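Local coordinates for Mll7089 protein (Mesorhizobium loti, PDB 2OZ8) that is of unknown function but, as a putative mandelate racemase relative of the enolase superfamily, probably binds magnesium and may act as a hydro-lyase, at residues L120-H123 against V124-S128; M280-G283 against W284-A287; A302-H305 against M306-L310. One frame throughout, in Å; residues are numbered along the deposited sequence.

Contact 1: L120-H123 against V124-S128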
ATOM      1  N   LEU A 120      16.541 -37.812 -27.115  1.00 39.16           N
ATOM      2  CA  LEU A 120      16.141 -36.510 -27.620  1.00 37.92           C
ATOM      3  C   LEU A 120      17.228 -35.472 -27.390  1.00 36.64           C
ATOM      4  O   LEU A 120      17.998 -35.575 -26.404  1.00 36.57           O
ATOM      5  CB  LEU A 120      14.836 -36.009 -26.959  1.00 38.24           C
ATOM      6  CG  LEU A 120      13.493 -36.743 -27.173  1.00 39.48           C
ATOM      7  CD1 LEU A 120      12.395 -36.245 -26.179  1.00 35.38           C
ATOM      8  CD2 LEU A 120      13.016 -36.609 -28.608  1.00 38.77           C
ATOM      9  N   PRO A 121      17.263 -34.454 -28.283  1.00 35.09           N
ATOM     10  CA  PRO A 121      17.967 -33.187 -28.032  1.00 34.73           C
ATOM     11  C   PRO A 121      17.306 -32.471 -26.859  1.00 34.32           C
ATOM     12  O   PRO A 121      16.074 -32.481 -26.751  1.00 34.28           O
ATOM     13  CB  PRO A 121      17.740 -32.382 -29.313  1.00 34.32           C
ATOM     14  CG  PRO A 121      17.141 -33.373 -30.367  1.00 33.67           C
ATOM     15  CD  PRO A 121      16.523 -34.460 -29.570  1.00 34.74           C
ATOM     16  N   LEU A 122      18.104 -31.860 -25.990  1.00 34.49           N
ATOM     17  CA  LEU A 122      17.545 -31.175 -24.798  1.00 35.10           C
ATOM     18  C   LEU A 122      16.371 -30.193 -25.049  1.00 35.41           C
ATOM     19  O   LEU A 122      15.325 -30.299 -24.400  1.00 36.67           O
ATOM     20  CB  LEU A 122      18.651 -30.553 -23.941  1.00 34.51           C
ATOM     21  CG  LEU A 122      18.186 -29.873 -22.651  1.00 35.70           C
ATOM     22  CD1 LEU A 122      17.460 -30.855 -21.679  1.00 34.68           C
ATOM     23  CD2 LEU A 122      19.357 -29.240 -21.997  1.00 34.10           C
ATOM     24  N   HIS A 123      16.516 -29.288 -26.008  1.00 35.77           N
ATOM     25  CA  HIS A 123      15.455 -28.341 -26.333  1.00 36.28           C
ATOM     26  C   HIS A 123      14.095 -28.959 -26.705  1.00 36.90           C
ATOM     27  O   HIS A 123      13.035 -28.432 -26.309  1.00 37.20           O
ATOM     28  CB  HIS A 123      15.919 -27.327 -27.392  1.00 35.69           C
ATOM     29  CG  HIS A 123      16.083 -27.888 -28.765  1.00 37.71           C
ATOM     30  ND1 HIS A 123      15.130 -27.726 -29.759  1.00 37.43           N
ATOM     31  CD2 HIS A 123      17.105 -28.582 -29.330  1.00 39.12           C
ATOM     32  CE1 HIS A 123      15.563 -28.291 -30.875  1.00 35.53           C
ATOM     33  NE2 HIS A 123      16.753 -28.822 -30.640  1.00 37.81           N
ATOM     34  N   VAL A 124      14.118 -30.049 -27.467  1.00 36.47           N
ATOM     35  CA  VAL A 124      12.872 -30.754 -27.819  1.00 36.48           C
ATOM     36  C   VAL A 124      12.220 -31.308 -26.532  1.00 36.02           C
ATOM     37  O   VAL A 124      11.032 -31.112 -26.296  1.00 35.64           O
ATOM     38  CB  VAL A 124      13.106 -31.891 -28.876  1.00 37.12           C
ATOM     39  CG1 VAL A 124      11.804 -32.649 -29.152  1.00 36.36           C
ATOM     40  CG2 VAL A 124      13.746 -31.316 -30.195  1.00 34.17           C
ATOM     41  N   LEU A 125      13.020 -31.955 -25.695  1.00 35.28           N
ATOM     42  CA  LEU A 125      12.558 -32.378 -24.367  1.00 35.19           C
ATOM     43  C   LEU A 125      12.016 -31.162 -23.566  1.00 35.84           C
ATOM     44  O   LEU A 125      11.037 -31.299 -22.805  1.00 35.84           O
ATOM     45  CB  LEU A 125      13.684 -33.074 -23.589  1.00 33.88           C
ATOM     46  CG  LEU A 125      13.365 -33.566 -22.176  1.00 34.44           C
ATOM     47  CD1 LEU A 125      12.309 -34.756 -22.118  1.00 30.77           C
ATOM     48  CD2 LEU A 125      14.692 -33.956 -21.460  1.00 32.59           C
ATOM     49  N   LEU A 126      12.641 -29.990 -23.756  1.00 35.12           N
ATOM     50  CA  LEU A 126      12.193 -28.766 -23.033  1.00 35.17           C
ATOM     51  C   LEU A 126      10.906 -28.175 -23.608  1.00 35.71           C
ATOM     52  O   LEU A 126      10.399 -27.197 -23.068  1.00 35.58           O
ATOM     53  CB  LEU A 126      13.303 -27.708 -22.874  1.00 33.50           C
ATOM     54  CG  LEU A 126      14.496 -28.173 -22.008  1.00 30.95           C
ATOM     55  CD1 LEU A 126      15.588 -27.136 -21.966  1.00 26.69           C
ATOM     56  CD2 LEU A 126      14.050 -28.666 -20.593  1.00 26.87           C
ATOM     57  N   GLY A 127      10.370 -28.826 -24.651  1.00 36.50           N
ATOM     58  CA  GLY A 127       9.139 -28.420 -25.319  1.00 37.94           C
ATOM     59  C   GLY A 127       9.329 -27.417 -26.458  1.00 39.73           C
ATOM     60  O   GLY A 127       8.370 -26.814 -26.895  1.00 40.38           O
ATOM     61  N   SER A 128      10.539 -27.248 -26.983  1.00 40.29           N
ATOM     62  CA  SER A 128      10.741 -26.219 -27.990  1.00 42.01           C
ATOM     63  C   SER A 128       9.895 -26.476 -29.209  1.00 42.95           C
ATOM     64  O   SER A 128       9.479 -27.612 -29.458  1.00 43.09           O
ATOM     65  CB  SER A 128      12.216 -26.091 -28.411  1.00 42.09           C
ATOM     66  OG  SER A 128      12.606 -27.172 -29.263  1.00 44.71           O
TER
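This is a local helix-capping contact: His123, inside the short helix 122-125, meets Ser128 just past its C-terminal end, with Pro121 at the N-cap position and a Schellman motif at Gly127. The single turn lies between helix 103-118, whose Trp111 packs on Leu122, Leu125 and Leu126, and helix 304-309 of the barrel.

At the start of the helix, Pro121 O accepts Leu125 N at 3.3 Å with an N-H...O angle of 175°, while Val124 N adds a weak second bond to the same oxygen. One residue on, Leu126 N reaches Leu122 O at 2.8 Å, though the bond is bent. The helix then stops: Gly127 has a phi of 88°, and the chain turns so that Ser128 N donates to His123 O at 2.8 Å. This bond back across the last turn, with that of Gly127 N to Val124 O, makes the Schellman geometry.

Leucines fill the side toward helix 103-118, where Leu126 CD1 rests 3.8 Å from Leu122 CG as their side chains cross. Val124 serves a different surface. Its CG2 sits over one face of the His123 imidazole, 3.9 Å from the centroid and offset toward the rim, a CH-pi contact, and the same methyl lies alongside Pro121 CG. At the end of the helix and just after it, Leu125 O and Gly127 O take bonds from His85 (a weak one) and Arg86 of a second subunit, so the turn is also part of the interface.

His123 CG stands between its own backbone N and carbonyl carbon (chi1 71°), which sets the ring beside Val124 N; Ser128, where the chain turns back, brings OG to His123 ND1 at 2.6 Å, near the ring plane, with either atom able to donate.

Contact 2: M280-G283 against W284-A287; sequences MRIG and WLAA
Trp284 N opens the second segment by donating to Met280 O, 3.0 Å away; a weak, bent second bond runs to Arg281 O. The Trp284 side chain leaves with CG anti to the backbone N (chi1 164°), which carries the indole away from the preceding turn. Its CB still rests 3.6 Å from Arg281 O, an oxygen that lies near the indole plane at the ring edge. Across the subunit boundary, Trp284 packs on Arg281 of the second subunit, and the reverse pair also forms. Within its own chain, Arg281 uses NH2 to bond Arg86 O, so that residue has a polar anchor as well as an interface role.

Leu285 N makes the straighter bond to Arg281 O, 3.2 Å at 171°. Through CD2 the Leu285 side chain touches Ile282 CD1 at 4.2 Å, and Ile282 packs on Leu270 and Val272 of strand 269-272 and on helix 255-263. This is the helix of the beta-alpha-beta crossover from strand 269-272 to strand 293-295, one unit of the TIM-barrel-like domain of the enolase superfamily.

Ala286 N continues the ladder to Ile282 O at 2.9 Å, and its methyl CB comes to 3.3 Å from the same oxygen. Ala287 N closes the segment on Gly283 O at 3.2 Å; Ala286 and Ala287 both pack on Glu312.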
ATOM      1  N   MET A 280      13.669 -23.011 -16.350  1.00 33.62           N
ATOM      2  CA  MET A 280      12.340 -23.389 -16.848  1.00 33.37           C
ATOM      3  C   MET A 280      11.217 -23.067 -15.853  1.00 34.19           C
ATOM      4  O   MET A 280      10.090 -22.743 -16.239  1.00 35.23           O
ATOM      5  CB  MET A 280      12.292 -24.838 -17.314  1.00 31.78           C
ATOM      6  CG  MET A 280      13.297 -25.145 -18.452  1.00 29.75           C
ATOM      7  SD  MET A 280      13.116 -24.246 -20.030  1.00 21.58           S
ATOM      8  CE  MET A 280      11.466 -24.830 -20.436  1.00 23.97           C
ATOM      9  N   ARG A 281      11.518 -23.100 -14.569  1.00 34.80           N
ATOM     10  CA  ARG A 281      10.511 -22.720 -13.598  1.00 36.28           C
ATOM     11  C   ARG A 281      10.287 -21.183 -13.609  1.00 36.88           C
ATOM     12  O   ARG A 281       9.124 -20.724 -13.626  1.00 36.60           O
ATOM     13  CB  ARG A 281      10.899 -23.214 -12.195  1.00 36.55           C
ATOM     14  CG  ARG A 281      10.658 -24.663 -12.036  1.00 38.30           C
ATOM     15  CD  ARG A 281      11.236 -25.246 -10.758  1.00 39.01           C
ATOM     16  NE  ARG A 281      10.912 -26.668 -10.740  1.00 40.69           N
ATOM     17  CZ  ARG A 281      11.341 -27.560  -9.848  1.00 43.18           C
ATOM     18  NH1 ARG A 281      12.143 -27.203  -8.838  1.00 39.17           N
ATOM     19  NH2 ARG A 281      10.950 -28.835  -9.983  1.00 42.64           N
ATOM     20  N   ILE A 282      11.378 -20.403 -13.578  1.00 35.40           N
ATOM     21  CA  ILE A 282      11.241 -18.952 -13.613  1.00 35.44           C
ATOM     22  C   ILE A 282      10.714 -18.498 -14.971  1.00 35.56           C
ATOM     23  O   ILE A 282      10.002 -17.496 -15.065  1.00 35.21           O
ATOM     24  CB  ILE A 282      12.545 -18.170 -13.207  1.00 35.81           C
ATOM     25  CG1 ILE A 282      12.148 -16.779 -12.720  1.00 39.23           C
ATOM     26  CG2 ILE A 282      13.498 -17.992 -14.364  1.00 32.58           C
ATOM     27  CD1 ILE A 282      11.384 -16.771 -11.408  1.00 42.47           C
ATOM     28  N   GLY A 283      11.036 -19.259 -16.019  1.00 35.44           N
ATOM     29  CA  GLY A 283      10.459 -19.019 -17.342  1.00 35.48           C
ATOM     30  C   GLY A 283       8.970 -19.284 -17.472  1.00 35.36           C
ATOM     31  O   GLY A 283       8.324 -18.646 -18.274  1.00 36.35           O
ATOM     32  N   TRP A 284       8.424 -20.250 -16.729  1.00 35.39           N
ATOM     33  CA  TRP A 284       6.962 -20.421 -16.654  1.00 34.84           C
ATOM     34  C   TRP A 284       6.321 -19.159 -15.968  1.00 35.52           C
ATOM     35  O   TRP A 284       5.449 -18.470 -16.543  1.00 34.32           O
ATOM     36  CB  TRP A 284       6.586 -21.712 -15.906  1.00 34.68           C
ATOM     37  CG  TRP A 284       5.171 -21.694 -15.511  1.00 36.18           C
ATOM     38  CD1 TRP A 284       4.083 -21.744 -16.356  1.00 36.56           C
ATOM     39  CD2 TRP A 284       4.650 -21.504 -14.202  1.00 35.44           C
ATOM     40  NE1 TRP A 284       2.937 -21.620 -15.652  1.00 35.28           N
ATOM     41  CE2 TRP A 284       3.235 -21.459 -14.321  1.00 36.69           C
ATOM     42  CE3 TRP A 284       5.224 -21.357 -12.945  1.00 36.57           C
ATOM     43  CZ2 TRP A 284       2.376 -21.300 -13.211  1.00 35.46           C
ATOM     44  CZ3 TRP A 284       4.351 -21.211 -11.828  1.00 37.38           C
ATOM     45  CH2 TRP A 284       2.950 -21.181 -11.987  1.00 35.53           C
ATOM     46  N   LEU A 285       6.764 -18.881 -14.742  1.00 34.72           N
ATOM     47  CA  LEU A 285       6.316 -17.725 -13.990  1.00 35.49           C
ATOM     48  C   LEU A 285       6.383 -16.428 -14.847  1.00 34.67           C
ATOM     49  O   LEU A 285       5.367 -15.826 -15.110  1.00 35.10           O
ATOM     50  CB  LEU A 285       7.073 -17.609 -12.655  1.00 34.49           C
ATOM     51  CG  LEU A 285       6.492 -16.609 -11.662  1.00 38.53           C
ATOM     52  CD1 LEU A 285       4.996 -16.911 -11.400  1.00 37.43           C
ATOM     53  CD2 LEU A 285       7.297 -16.597 -10.334  1.00 36.79           C
ATOM     54  N   ALA A 286       7.556 -16.047 -15.332  1.00 34.02           N
ATOM     55  CA  ALA A 286       7.693 -14.885 -16.224  1.00 33.29           C
ATOM     56  C   ALA A 286       6.728 -14.854 -17.425  1.00 34.02           C
ATOM     57  O   ALA A 286       6.248 -13.802 -17.796  1.00 34.23           O
ATOM     58  CB  ALA A 286       9.134 -14.766 -16.698  1.00 31.81           C
ATOM     59  N   ALA A 287       6.468 -16.001 -18.053  1.00 35.15           N
ATOM     60  CA  ALA A 287       5.542 -16.073 -19.213  1.00 35.22           C
ATOM     61  C   ALA A 287       4.144 -15.701 -18.759  1.00 35.97           C
ATOM     62  O   ALA A 287       3.419 -15.073 -19.518  1.00 35.72           O
ATOM     63  CB  ALA A 287       5.529 -17.469 -19.856  1.00 33.34           C
TER

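Contact 3: A302-H305 against M306-L310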
ATOM      1  N   ALA A 302      25.507 -24.043 -23.426  1.00 33.70           N
ATOM      2  CA  ALA A 302      24.474 -24.979 -23.018  1.00 33.30           C
ATOM      3  C   ALA A 302      23.047 -24.352 -22.942  1.00 34.04           C
ATOM      4  O   ALA A 302      22.036 -25.001 -23.313  1.00 33.61           O
ATOM      5  CB  ALA A 302      24.865 -25.602 -21.671  1.00 32.61           C
ATOM      6  N   GLY A 303      22.960 -23.098 -22.470  1.00 34.47           N
ATOM      7  CA  GLY A 303      21.671 -22.446 -22.280  1.00 33.82           C
ATOM      8  C   GLY A 303      20.963 -22.246 -23.597  1.00 34.98           C
ATOM      9  O   GLY A 303      19.846 -21.749 -23.615  1.00 36.35           O
ATOM     10  N   VAL A 304      21.597 -22.602 -24.717  1.00 34.77           N
ATOM     11  CA  VAL A 304      20.912 -22.498 -26.008  1.00 35.50           C
ATOM     12  C   VAL A 304      19.529 -23.213 -26.020  1.00 35.50           C
ATOM     13  O   VAL A 304      18.569 -22.778 -26.659  1.00 35.22           O
ATOM     14  CB  VAL A 304      21.835 -22.917 -27.224  1.00 35.87           C
ATOM     15  CG1 VAL A 304      22.154 -24.450 -27.247  1.00 34.75           C
ATOM     16  CG2 VAL A 304      21.250 -22.424 -28.548  1.00 35.69           C
ATOM     17  N   HIS A 305      19.432 -24.279 -25.242  1.00 36.02           N
ATOM     18  CA  HIS A 305      18.266 -25.125 -25.250  1.00 35.69           C
ATOM     19  C   HIS A 305      17.078 -24.525 -24.530  1.00 36.04           C
ATOM     20  O   HIS A 305      15.952 -24.673 -25.002  1.00 36.88           O
ATOM     21  CB  HIS A 305      18.635 -26.475 -24.690  1.00 34.90           C
ATOM     22  CG  HIS A 305      19.616 -27.202 -25.548  1.00 37.18           C
ATOM     23  ND1 HIS A 305      19.229 -27.976 -26.619  1.00 35.50           N
ATOM     24  CD2 HIS A 305      20.971 -27.257 -25.505  1.00 36.07           C
ATOM     25  CE1 HIS A 305      20.305 -28.468 -27.204  1.00 38.07           C
ATOM     26  NE2 HIS A 305      21.371 -28.055 -26.541  1.00 37.37           N
ATOM     27  N   MET A 306      17.316 -23.869 -23.399  1.00 35.38           N
ATOM     28  CA  MET A 306      16.263 -23.111 -22.718  1.00 35.81           C
ATOM     29  C   MET A 306      15.951 -21.868 -23.525  1.00 36.25           C
ATOM     30  O   MET A 306      14.826 -21.437 -23.570  1.00 37.20           O
ATOM     31  CB  MET A 306      16.655 -22.755 -21.263  1.00 35.34           C
ATOM     32  CG  MET A 306      17.093 -23.990 -20.427  1.00 35.39           C
ATOM     33  SD  MET A 306      18.841 -24.537 -20.497  1.00 30.34           S
ATOM     34  CE  MET A 306      19.387 -23.137 -19.533  1.00 32.33           C
ATOM     35  N   ALA A 307      16.946 -21.285 -24.187  1.00 37.11           N
ATOM     36  CA  ALA A 307      16.682 -20.042 -24.927  1.00 36.63           C
ATOM     37  C   ALA A 307      15.697 -20.305 -26.024  1.00 36.04           C
ATOM     38  O   ALA A 307      14.760 -19.538 -26.184  1.00 36.61           O
ATOM     39  CB  ALA A 307      17.972 -19.394 -25.486  1.00 35.94           C
ATOM     40  N   VAL A 308      15.912 -21.379 -26.787  1.00 35.71           N
ATOM     41  CA  VAL A 308      15.005 -21.684 -27.881  1.00 35.16           C
ATOM     42  C   VAL A 308      13.724 -22.274 -27.331  1.00 35.86           C
ATOM     43  O   VAL A 308      12.728 -22.198 -28.013  1.00 37.37           O
ATOM     44  CB  VAL A 308      15.591 -22.636 -29.047  1.00 35.43           C
ATOM     45  CG1 VAL A 308      16.989 -22.261 -29.488  1.00 32.34           C
ATOM     46  CG2 VAL A 308      15.537 -24.105 -28.678  1.00 34.08           C
ATOM     47  N   ALA A 309      13.715 -22.868 -26.126  1.00 35.19           N
ATOM     48  CA  ALA A 309      12.475 -23.510 -25.679  1.00 34.84           C
ATOM     49  C   ALA A 309      11.470 -22.575 -24.978  1.00 34.67           C
ATOM     50  O   ALA A 309      10.263 -22.815 -25.006  1.00 33.89           O
ATOM     51  CB  ALA A 309      12.749 -24.775 -24.853  1.00 34.59           C
ATOM     52  N   LEU A 310      11.958 -21.519 -24.341  1.00 34.39           N
ATOM     53  CA  LEU A 310      11.025 -20.573 -23.683  1.00 34.53           C
ATOM     54  C   LEU A 310      10.542 -19.590 -24.716  1.00 34.42           C
ATOM     55  O   LEU A 310      11.346 -19.100 -25.527  1.00 34.46           O
ATOM     56  CB  LEU A 310      11.700 -19.825 -22.521  1.00 33.98           C
ATOM     57  CG  LEU A 310      12.140 -20.665 -21.330  1.00 31.05           C
ATOM     58  CD1 LEU A 310      13.082 -19.833 -20.446  1.00 33.89           C
ATOM     59  CD2 LEU A 310      10.941 -21.143 -20.571  1.00 24.06           C
TER
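Met306 folds back over Gly303: its CE methyl lies 3.6 Å from Gly303 CA and SD 3.9 Å from the same carbon. Bends at chi2 (86°) and chi3 (72°) curl the thioether toward the start of the helix. Two residues on, Val308 sets CG1 3.3 Å from Val304 O, and its CG2 lies 3.7 Å from His305 O.

The backbone bonds beneath these side chains are uneven. Ala307 N bonds Gly303 O at 3.0 Å, and Val308 N bonds Val304 O at the same length, while Ala309 N reaches His305 O only weakly. This short helix, 304-309, connects strand 293-295 to strand 313-318 in a beta-alpha-beta unit of the TIM-barrel-like domain, and Leu310 is the first residue to leave helical torsions.

Further out, Gly303 N is tied to Thr298 OG1 ahead of the helix. Met306 is packed from outside by Val276 and Val279 of helix 276-289. The His305 imidazole is held through both nitrogens: ND1 accepts from His123 N and NE2 donates to His346 O, two bonds that probably hold the ring in one rotation, consistent with the proton on NE2.

From the N terminus, contact 1 comes first, on the short helix 122-125 ahead of the barrel strands; contact 2 follows on helix 276-289 and contact 3 on helix 304-309. Each closes only a local helical turn, and they run in series without nesting or crossing. In space they converge. Contact 1 meets contact 3 where Leu126 CB lies 3.6 Å from Ala309 CB and His123 CB 3.5 Å from Val308 CG2. Met280 CE of contact 2 touches both Leu126 O and Leu310 CD2, joining all three. The barrel helices thus tie to the turn after helix 103-118, and contacts 1 and 2 also face the second subunit.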